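Reticulocyte binding protein (Streptococcus agalactiae COH1, PDB 3FAW) is a cell-wall-anchored pullulanase that probably hydrolyses alpha-1,6 linkages in pullulan and related alpha-glucans. Local coordinates at residues Met160-Lys165 against Leu193-Tyr198; Asn167-Val172 against Thr238-Phe243; Ala173-Val178 against Thr187-Lys192. All blocks are in the same frame, centred on the assembly; numbering follows the deposited sequence.

Contact 1: residues Met160-Lys165 against Leu193-Tyr198; sequences MIIYDK and LGIKNY. With CA (calcium ion), chain B.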
loop_
_atom_site.group_PDB
_atom_site.type_symbol
_atom_site.label_atom_id
_atom_site.label_comp_id
_atom_site.label_asym_id
_atom_site.label_seq_id
_atom_site.Cartn_x
_atom_site.Cartn_y
_atom_site.Cartn_z
ATOM N N MET A 160 14.916 -9.265 -28.781
ATOM C CA MET A 160 14.207 -10.161 -27.874
ATOM C C MET A 160 14.917 -11.513 -27.823
ATOM O O MET A 160 15.274 -12.076 -28.857
ATOM C CB MET A 160 12.755 -10.359 -28.313
ATOM C CG MET A 160 11.899 -11.089 -27.281
ATOM S SD MET A 160 10.300 -11.642 -27.904
ATOM C CE MET A 160 9.343 -10.122 -27.858
ATOM N N ILE A 161 15.123 -12.019 -26.611
ATOM C CA ILE A 161 15.662 -13.353 -26.398
ATOM C C ILE A 161 14.543 -14.213 -25.833
ATOM O O ILE A 161 13.926 -13.844 -24.834
ATOM C CB ILE A 161 16.834 -13.351 -25.393
ATOM C CG1 ILE A 161 17.902 -12.333 -25.800
ATOM C CG2 ILE A 161 17.442 -14.749 -25.290
ATOM C CD1 ILE A 161 19.040 -12.233 -24.810
ATOM N N ILE A 162 14.291 -15.356 -26.470
ATOM C CA ILE A 162 13.165 -16.215 -26.104
ATOM C C ILE A 162 13.662 -17.506 -25.454
ATOM O O ILE A 162 14.600 -18.138 -25.948
ATOM C CB ILE A 162 12.273 -16.518 -27.331
ATOM C CG1 ILE A 162 11.781 -15.206 -27.954
ATOM C CG2 ILE A 162 11.089 -17.383 -26.934
ATOM C CD1 ILE A 162 10.806 -15.375 -29.104
ATOM N N TYR A 163 13.028 -17.881 -24.340
ATOM C CA TYR A 163 13.454 -19.022 -23.528
ATOM C C TYR A 163 12.368 -20.093 -23.460
ATOM O O TYR A 163 11.182 -19.778 -23.372
ATOM C CB TYR A 163 13.808 -18.573 -22.110
ATOM C CG TYR A 163 14.862 -17.481 -22.048
ATOM C CD1 TYR A 163 16.212 -17.793 -21.896
ATOM C CD2 TYR A 163 14.505 -16.141 -22.146
ATOM C CE1 TYR A 163 17.175 -16.798 -21.840
ATOM C CE2 TYR A 163 15.462 -15.136 -22.091
ATOM C CZ TYR A 163 16.794 -15.470 -21.938
ATOM O OH TYR A 163 17.745 -14.477 -21.890
ATOM N N ASP A 164 12.798 -21.356 -23.481
ATOM C CA ASP A 164 11.900 -22.512 -23.443
ATOM C C ASP A 164 10.934 -22.460 -22.253
ATOM O O ASP A 164 11.348 -22.312 -21.106
ATOM C CB ASP A 164 12.723 -23.812 -23.394
ATOM C CG ASP A 164 11.862 -25.070 -23.460
ATOM O OD1 ASP A 164 10.612 -24.971 -23.482
ATOM O OD2 ASP A 164 12.445 -26.173 -23.493
ATOM N N LYS A 165 9.646 -22.597 -22.550
ATOM C CA LYS A 165 8.595 -22.645 -21.533
ATOM C C LYS A 165 8.826 -23.727 -20.468
ATOM O O LYS A 165 8.539 -23.508 -19.291
ATOM C CB LYS A 165 7.228 -22.860 -22.202
ATOM C CG LYS A 165 7.088 -24.156 -22.992
ATOM C CD LYS A 165 5.728 -24.256 -23.675
ATOM C CE LYS A 165 5.593 -25.569 -24.439
ATOM N NZ LYS A 165 4.278 -25.697 -25.139
ATOM N N LEU A 193 10.536 -18.139 -36.238
ATOM C CA LEU A 193 11.382 -18.521 -35.100
ATOM C C LEU A 193 11.229 -19.993 -34.698
ATOM O O LEU A 193 11.752 -20.419 -33.664
ATOM C CB LEU A 193 11.099 -17.610 -33.902
ATOM C CG LEU A 193 11.252 -16.112 -34.169
ATOM C CD1 LEU A 193 10.890 -15.298 -32.922
ATOM C CD2 LEU A 193 12.666 -15.792 -34.640
ATOM N N GLY A 194 10.524 -20.767 -35.520
ATOM C CA GLY A 194 10.437 -22.215 -35.347
ATOM C C GLY A 194 9.547 -22.682 -34.209
ATOM O O GLY A 194 9.644 -23.835 -33.783
ATOM N N ILE A 195 8.678 -21.793 -33.723
ATOM C CA ILE A 195 7.812 -22.083 -32.576
ATOM C C ILE A 195 6.344 -21.968 -32.999
ATOM O O ILE A 195 5.928 -20.939 -33.531
ATOM C CB ILE A 195 8.104 -21.127 -31.401
ATOM C CG1 ILE A 195 9.544 -21.326 -30.907
ATOM C CG2 ILE A 195 7.123 -21.363 -30.256
ATOM C CD1 ILE A 195 10.050 -20.214 -30.011
ATOM N N LYS A 196 5.571 -23.030 -32.757
ATOM C CA LYS A 196 4.184 -23.107 -33.229
ATOM C C LYS A 196 3.184 -22.421 -32.294
ATOM O O LYS A 196 2.205 -21.837 -32.757
ATOM C CB LYS A 196 3.767 -24.567 -33.481
ATOM C CG LYS A 196 3.660 -25.450 -32.243
ATOM C CD LYS A 196 3.221 -26.861 -32.614
ATOM C CE LYS A 196 3.255 -27.787 -31.405
ATOM N NZ LYS A 196 2.741 -29.148 -31.730
ATOM N N ASN A 197 3.427 -22.522 -30.988
ATOM C CA ASN A 197 2.585 -21.896 -29.967
ATOM C C ASN A 197 3.477 -21.238 -28.918
ATOM O O ASN A 197 4.212 -21.923 -28.200
ATOM C CB ASN A 197 1.666 -22.938 -29.310
ATOM C CG ASN A 197 0.555 -22.311 -28.468
ATOM O OD1 ASN A 197 0.692 -21.206 -27.951
ATOM N ND2 ASN A 197 -0.552 -23.032 -28.324
ATOM N N TYR A 198 3.402 -19.911 -28.836
ATOM C CA TYR A 198 4.258 -19.130 -27.939
ATOM C C TYR A 198 3.757 -19.080 -26.496
ATOM O O TYR A 198 4.451 -18.554 -25.624
ATOM C CB TYR A 198 4.420 -17.705 -28.467
ATOM C CG TYR A 198 5.330 -17.593 -29.668
ATOM C CD1 TYR A 198 6.710 -17.474 -29.508
ATOM C CD2 TYR A 198 4.813 -17.601 -30.964
ATOM C CE1 TYR A 198 7.552 -17.374 -30.604
ATOM C CE2 TYR A 198 5.650 -17.500 -32.070
ATOM C CZ TYR A 198 7.019 -17.383 -31.881
ATOM O OH TYR A 198 7.860 -17.277 -32.966
HETATM CA CA CA B . 7.027 -23.195 -17.496
HETATM O O HOH W 1 3.096 -23.236 -26.110
HETATM O O HOH W 2 7.487 -25.505 -16.839
HETATM O O HOH W 3 9.206 -23.065 -16.517
HETATM O O HOH W 4 5.096 -24.461 -18.371
HETATM O O HOH W 5 5.762 -21.906 -19.249
#

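Contact 2: residues Asn167-Val172 against Thr238-Phe243; sequences NQNRVV and TAKAAF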
loop_
_atom_site.group_PDB
_atom_site.type_symbol
_atom_site.label_atom_id
_atom_site.label_comp_id
_atom_site.label_asym_id
_atom_site.label_seq_id
_atom_site.Cartn_x
_atom_site.Cartn_y
_atom_site.Cartn_z
ATOM N N ASN A 167 11.824 -25.063 -19.755
ATOM C CA ASN A 167 13.203 -24.964 -19.265
ATOM C C ASN A 167 13.678 -23.523 -19.453
ATOM O O ASN A 167 14.292 -23.183 -20.469
ATOM C CB ASN A 167 14.102 -25.961 -20.016
ATOM C CG ASN A 167 15.555 -25.946 -19.534
ATOM O OD1 ASN A 167 15.963 -25.097 -18.738
ATOM N ND2 ASN A 167 16.340 -26.894 -20.031
ATOM N N GLN A 168 13.386 -22.673 -18.471
ATOM C CA GLN A 168 13.560 -21.221 -18.630
ATOM C C GLN A 168 15.002 -20.754 -18.881
ATOM O O GLN A 168 15.204 -19.633 -19.339
ATOM C CB GLN A 168 12.972 -20.462 -17.431
ATOM C CG GLN A 168 13.732 -20.653 -16.123
ATOM C CD GLN A 168 13.528 -19.502 -15.164
ATOM O OE1 GLN A 168 13.865 -18.357 -15.478
ATOM N NE2 GLN A 168 12.982 -19.796 -13.985
ATOM N N ASN A 169 15.991 -21.596 -18.580
ATOM C CA ASN A 169 17.400 -21.258 -18.839
ATOM C C ASN A 169 17.837 -21.517 -20.286
ATOM O O ASN A 169 18.926 -21.105 -20.681
ATOM C CB ASN A 169 18.336 -22.030 -17.894
ATOM C CG ASN A 169 18.252 -21.554 -16.448
ATOM O OD1 ASN A 169 18.385 -22.351 -15.521
ATOM N ND2 ASN A 169 18.040 -20.257 -16.250
ATOM N N ARG A 170 16.995 -22.191 -21.067
ATOM C CA ARG A 170 17.345 -22.590 -22.436
ATOM C C ARG A 170 16.904 -21.566 -23.491
ATOM O O ARG A 170 15.711 -21.411 -23.761
ATOM C CB ARG A 170 16.740 -23.964 -22.753
ATOM C CG ARG A 170 17.275 -24.598 -24.032
ATOM C CD ARG A 170 16.856 -26.057 -24.159
ATOM N NE ARG A 170 15.497 -26.207 -24.687
ATOM C CZ ARG A 170 15.167 -26.245 -25.980
ATOM N NH1 ARG A 170 16.089 -26.140 -26.930
ATOM N NH2 ARG A 170 13.891 -26.383 -26.332
ATOM N N VAL A 171 17.876 -20.879 -24.089
ATOM C CA VAL A 171 17.608 -19.942 -25.184
ATOM C C VAL A 171 17.221 -20.723 -26.445
ATOM O O VAL A 171 17.949 -21.628 -26.864
ATOM C CB VAL A 171 18.841 -19.050 -25.489
ATOM C CG1 VAL A 171 18.565 -18.135 -26.685
ATOM C CG2 VAL A 171 19.226 -18.229 -24.260
ATOM N N VAL A 172 16.075 -20.381 -27.036
ATOM C CA VAL A 172 15.577 -21.080 -28.232
ATOM C C VAL A 172 15.497 -20.194 -29.489
ATOM O O VAL A 172 15.455 -20.713 -30.607
ATOM C CB VAL A 172 14.195 -21.750 -27.979
ATOM C CG1 VAL A 172 14.322 -22.870 -26.946
ATOM C CG2 VAL A 172 13.157 -20.726 -27.540
ATOM N N THR A 238 17.087 -10.182 -13.465
ATOM C CA THR A 238 15.655 -9.996 -13.292
ATOM C C THR A 238 14.948 -11.307 -13.592
ATOM O O THR A 238 15.533 -12.232 -14.162
ATOM C CB THR A 238 15.084 -8.916 -14.251
ATOM O OG1 THR A 238 15.154 -9.380 -15.608
ATOM C CG2 THR A 238 15.843 -7.608 -14.117
ATOM N N ALA A 239 13.680 -11.376 -13.212
ATOM C CA ALA A 239 12.809 -12.452 -13.665
ATOM C C ALA A 239 12.615 -12.295 -15.173
ATOM O O ALA A 239 12.922 -11.242 -15.744
ATOM C CB ALA A 239 11.469 -12.403 -12.937
ATOM N N LYS A 240 12.125 -13.350 -15.815
ATOM C CA LYS A 240 11.857 -13.317 -17.243
ATOM C C LYS A 240 10.357 -13.148 -17.471
ATOM O O LYS A 240 9.544 -13.751 -16.765
ATOM C CB LYS A 240 12.362 -14.600 -17.911
ATOM C CG LYS A 240 13.851 -14.856 -17.736
ATOM C CD LYS A 240 14.280 -16.138 -18.445
ATOM C CE LYS A 240 15.733 -16.493 -18.154
ATOM N NZ LYS A 240 15.915 -17.039 -16.767
ATOM N N ALA A 241 9.991 -12.322 -18.446
ATOM C CA ALA A 241 8.579 -12.139 -18.797
ATOM C C ALA A 241 8.018 -13.407 -19.443
ATOM O O ALA A 241 8.773 -14.258 -19.908
ATOM C CB ALA A 241 8.408 -10.947 -19.722
ATOM N N ALA A 242 6.694 -13.533 -19.456
ATOM C CA ALA A 242 6.035 -14.712 -20.027
ATOM C C ALA A 242 4.961 -14.293 -21.019
ATOM O O ALA A 242 4.309 -13.260 -20.838
ATOM C CB ALA A 242 5.422 -15.569 -18.924
ATOM N N PHE A 243 4.782 -15.097 -22.065
ATOM C CA PHE A 243 3.705 -14.875 -23.027
ATOM C C PHE A 243 2.433 -15.542 -22.512
ATOM O O PHE A 243 2.364 -16.768 -22.432
ATOM C CB PHE A 243 4.068 -15.419 -24.417
ATOM C CG PHE A 243 5.275 -14.764 -25.036
ATOM C CD1 PHE A 243 5.324 -13.392 -25.215
ATOM C CD2 PHE A 243 6.356 -15.526 -25.458
ATOM C CE1 PHE A 243 6.432 -12.787 -25.790
ATOM C CE2 PHE A 243 7.473 -14.926 -26.031
ATOM C CZ PHE A 243 7.508 -13.557 -26.198
HETATM O O HOH W 6 18.609 -17.803 -17.297
#

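Contact 3: residues Ala173-Val178 against Thr187-Lys192; sequences ATTPLV and TILDTK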
loop_
_atom_site.group_PDB
_atom_site.type_symbol
_atom_site.label_atom_id
_atom_site.label_comp_id
_atom_site.label_asym_id
_atom_site.label_seq_id
_atom_site.Cartn_x
_atom_site.Cartn_y
_atom_site.Cartn_z
ATOM N N ALA A 173 15.485 -18.872 -29.314
ATOM C CA ALA A 173 15.407 -17.940 -30.444
ATOM C C ALA A 173 15.716 -16.504 -30.037
ATOM O O ALA A 173 15.527 -16.126 -28.878
ATOM C CB ALA A 173 14.025 -18.002 -31.074
ATOM N N THR A 174 16.198 -15.714 -30.999
ATOM C CA THR A 174 16.338 -14.266 -30.830
ATOM C C THR A 174 15.906 -13.548 -32.110
ATOM O O THR A 174 16.052 -14.090 -33.209
ATOM C CB THR A 174 17.788 -13.835 -30.493
ATOM O OG1 THR A 174 18.559 -13.751 -31.697
ATOM C CG2 THR A 174 18.449 -14.802 -29.517
ATOM N N THR A 175 15.393 -12.327 -31.963
ATOM C CA THR A 175 14.899 -11.553 -33.101
ATOM C C THR A 175 15.024 -10.043 -32.840
ATOM O O THR A 175 14.770 -9.592 -31.725
ATOM C CB THR A 175 13.428 -11.929 -33.423
ATOM O OG1 THR A 175 13.036 -11.357 -34.676
ATOM C CG2 THR A 175 12.480 -11.462 -32.316
ATOM N N PRO A 176 15.423 -9.261 -33.865
ATOM C CA PRO A 176 15.569 -7.818 -33.682
ATOM C C PRO A 176 14.242 -7.080 -33.825
ATOM O O PRO A 176 13.427 -7.438 -34.677
ATOM C CB PRO A 176 16.513 -7.424 -34.817
ATOM C CG PRO A 176 16.192 -8.384 -35.903
ATOM C CD PRO A 176 15.756 -9.666 -35.244
ATOM N N LEU A 177 14.030 -6.062 -32.995
ATOM C CA LEU A 177 12.851 -5.205 -33.110
ATOM C C LEU A 177 13.174 -3.970 -33.952
ATOM O O LEU A 177 14.349 -3.625 -34.135
ATOM C CB LEU A 177 12.332 -4.801 -31.722
ATOM C CG LEU A 177 11.522 -5.881 -30.988
ATOM C CD1 LEU A 177 12.406 -7.058 -30.608
ATOM C CD2 LEU A 177 10.818 -5.314 -29.758
ATOM N N VAL A 178 12.123 -3.324 -34.461
ATOM C CA VAL A 178 12.237 -2.105 -35.271
ATOM C C VAL A 178 11.614 -0.915 -34.535
ATOM O O VAL A 178 10.516 -1.025 -33.997
ATOM C CB VAL A 178 11.521 -2.262 -36.636
ATOM C CG1 VAL A 178 11.567 -0.954 -37.426
ATOM C CG2 VAL A 178 12.141 -3.394 -37.441
ATOM N N THR A 187 7.983 -5.730 -32.910
ATOM C CA THR A 187 8.065 -6.864 -33.827
ATOM C C THR A 187 6.816 -7.741 -33.735
ATOM O O THR A 187 5.957 -7.532 -32.876
ATOM C CB THR A 187 9.316 -7.734 -33.576
ATOM O OG1 THR A 187 9.464 -8.673 -34.648
ATOM C CG2 THR A 187 9.217 -8.488 -32.246
ATOM N N ILE A 188 6.725 -8.705 -34.646
ATOM C CA ILE A 188 5.697 -9.740 -34.605
ATOM C C ILE A 188 6.361 -11.113 -34.650
ATOM O O ILE A 188 7.044 -11.448 -35.623
ATOM C CB ILE A 188 4.715 -9.618 -35.784
ATOM C CG1 ILE A 188 3.933 -8.306 -35.696
ATOM C CG2 ILE A 188 3.747 -10.803 -35.797
ATOM C CD1 ILE A 188 2.990 -8.086 -36.860
ATOM N N LEU A 189 6.164 -11.899 -33.592
ATOM C CA LEU A 189 6.691 -13.261 -33.536
ATOM C C LEU A 189 5.742 -14.188 -34.295
ATOM O O LEU A 189 4.526 -14.038 -34.214
ATOM C CB LEU A 189 6.865 -13.724 -32.081
ATOM C CG LEU A 189 7.594 -12.758 -31.134
ATOM C CD1 LEU A 189 7.774 -13.376 -29.752
ATOM C CD2 LEU A 189 8.944 -12.336 -31.704
ATOM N N ASP A 190 6.303 -15.126 -35.054
ATOM C CA ASP A 190 5.501 -16.029 -35.884
ATOM C C ASP A 190 6.295 -17.299 -36.231
ATOM O O ASP A 190 7.216 -17.659 -35.503
ATOM C CB ASP A 190 4.985 -15.286 -37.131
ATOM C CG ASP A 190 6.102 -14.741 -38.010
ATOM O OD1 ASP A 190 7.274 -15.151 -37.860
ATOM O OD2 ASP A 190 5.795 -13.897 -38.871
ATOM N N THR A 191 5.958 -17.961 -37.337
ATOM C CA THR A 191 6.583 -19.242 -37.696
ATOM C C THR A 191 8.093 -19.164 -37.939
ATOM O O THR A 191 8.789 -20.174 -37.828
ATOM C CB THR A 191 5.924 -19.865 -38.946
ATOM O OG1 THR A 191 5.997 -18.944 -40.042
ATOM C CG2 THR A 191 4.469 -20.227 -38.663
ATOM N N LYS A 192 8.591 -17.970 -38.258
ATOM C CA LYS A 192 10.006 -17.771 -38.602
ATOM C C LYS A 192 10.993 -18.142 -37.490
ATOM O O LYS A 192 12.158 -18.424 -37.770
ATOM C CB LYS A 192 10.244 -16.321 -39.037
ATOM C CG LYS A 192 9.491 -15.926 -40.308
ATOM C CD LYS A 192 10.007 -14.617 -40.895
ATOM C CE LYS A 192 9.615 -13.413 -40.052
ATOM N NZ LYS A 192 10.346 -12.187 -40.480
#

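Contact 1: residues Met160-Lys165 against Leu193-Tyr198
Ile162, on strand 157-164, and Leu193, in the loop 193-198, keep their CA atoms 9.5 Å apart, too far for backbone pairing, so side chains must span the gap. Ile162 does so with an extended arm: CG1 lies anti to its carbonyl carbon (chi1 -57°) and the chain runs straight on to CD1. That methyl meets Leu193 CD1 at 3.8 Å and approaches Tyr198 CE1 at 4.1 Å, crossing both side chains at about a right angle. The other branch, CG2, faces Ile195 CD1 at 4.3 Å. Ile195 also lays CG2 over the centre of the Tyr198 ring, 3.9 Å above its plane, which backs the ring within the loop, while the Tyr198 hydroxyl bonds to Asp190 O. Farther along, Lys165 reaches the loop through one water, which accepts from Lys165 NZ at 2.9 Å and donates to Asn197 O at 2.7 Å. Lys165 O binds calcium at 2.4 Å, with Tyr202 and Lys363 completing the protein ligands. Aliphatic side chains and the tyrosine ring thus hold the loop through undirected packing, whereas its wetter end is tied by a water bridge; the lysine ammonium extends away from the metal, which probably limits repulsion between the two cations.

Contact 2: residues Asn167-Val172 against Thr238-Phe243
Lys240 aims its side chain at the turn 167-170, and Gln168 points toward it, the two chains approaching at a slant. The lysine runs extended as far as CE and then bends (chi4 74°), which swings NZ to within 2.8 Å of Gln168 OE1 for the hydrogen bond that carries the contact. It is not an ideally aligned bond: the C=O...N angle is 140° and the donor is tilted 25° from the carbonyl plane. Gln168 starts with CG tucked between its backbone N and carbonyl carbon, a rotation that brings both the side-chain amide and the backbone carbonyl to the lysine; Gln168 O lies 3.4 Å from Lys240 CE. The other end of the amide is used as well, since NE2 bonds to Glu226 O, and this second anchor should fix which way the amide is flipped.

Asn169 comes in across the lysine at about a right angle. Its ND2 and Lys240 NZ, both donors, share a water instead of bonding to each other: the water accepts from NZ at 2.8 Å and, weakly, from Asn169 ND2. Cation-pi packing on Tyr163 gives the ammonium a further partner. A long lysine suits the place because its aliphatic chain crosses the gap and its ammonium can meet an amide oxygen, a water and an aromatic ring at once. The receiving end is a type I beta turn, closed by Arg170 N to Asn167 O at 2.9 Å, within the connection between the antiparallel strands 157-164 and 170-179 of the CBM48-like module.

Contact 3: residues Ala173-Val178 against Thr187-Lys192
Thr187 lays its methyl CG2 against the branch point of Leu177, 3.7 Å from Leu177 CG, with Leu177 CD1 only slightly farther off; the two side chains meet at about a right angle. The threonine's rotation explains which group does the touching: OG1 stands anti to the backbone N (chi1 -170°), leaving CG2 between N and the carbonyl carbon, turned to the leucine. Two residues along each strand the roles are reversed, for Thr175 now supplies the methyl and Leu189 the long arm, Thr175 CG2 resting 3.7 Å from Leu189 CD2. The two threonine methyls are looser neighbours. Threonine suits these positions because it offers an apolar face to a leucine while its hydroxyl would tolerate the partly exposed setting; the leucines themselves are buried and pack on Met160.

The backbones mostly stand too far apart here for pairing, and the contact is made by side chains. Leu177 and Thr187 have CA atoms 5.1 Å apart, yet the short strands 173-176 and 187-189 run antiparallel at 153° with axes 8.5 Å apart, wider than a paired sheet allows. Each finds its backbone partner elsewhere: Thr175 bonds with Met160 and Thr187 with Ala148. Beyond the second strand, Lys192 N donates to Asp190 OD1 at 3.1 Å, coming from above the carboxylate plane, an Asx turn that leads into a 3-10 segment. The whole is a beta hairpin that is paired near its turn, at Val178 and Gln186, and splays open further out, as where strands part toward the two layers of the beta-sandwich expected of a CBM48 module.

Strand 157-164 pairs with strand 170-179, which serves contacts 2 and 3: Ile162 N bonds to Ala173 O at 2.8 Å and Ile162 O to Val172 N at 2.9 Å, joining contact 1 to contacts 3 and 2, whose centres each lie about 9 Å from its own. Contacts 2 and 3, with centres about 15 Å apart, also meet through Phe243 CZ and Leu189 CD1, 3.6 Å apart in the interior. The calcium is bound by Lys165 O of contact 1 and lies about 7 Å from the side chain of Gln168 of contact 2. With Lys363, in the catalytic part, among its ligands, the ion probably bridges this accessory module and the catalytic barrel region.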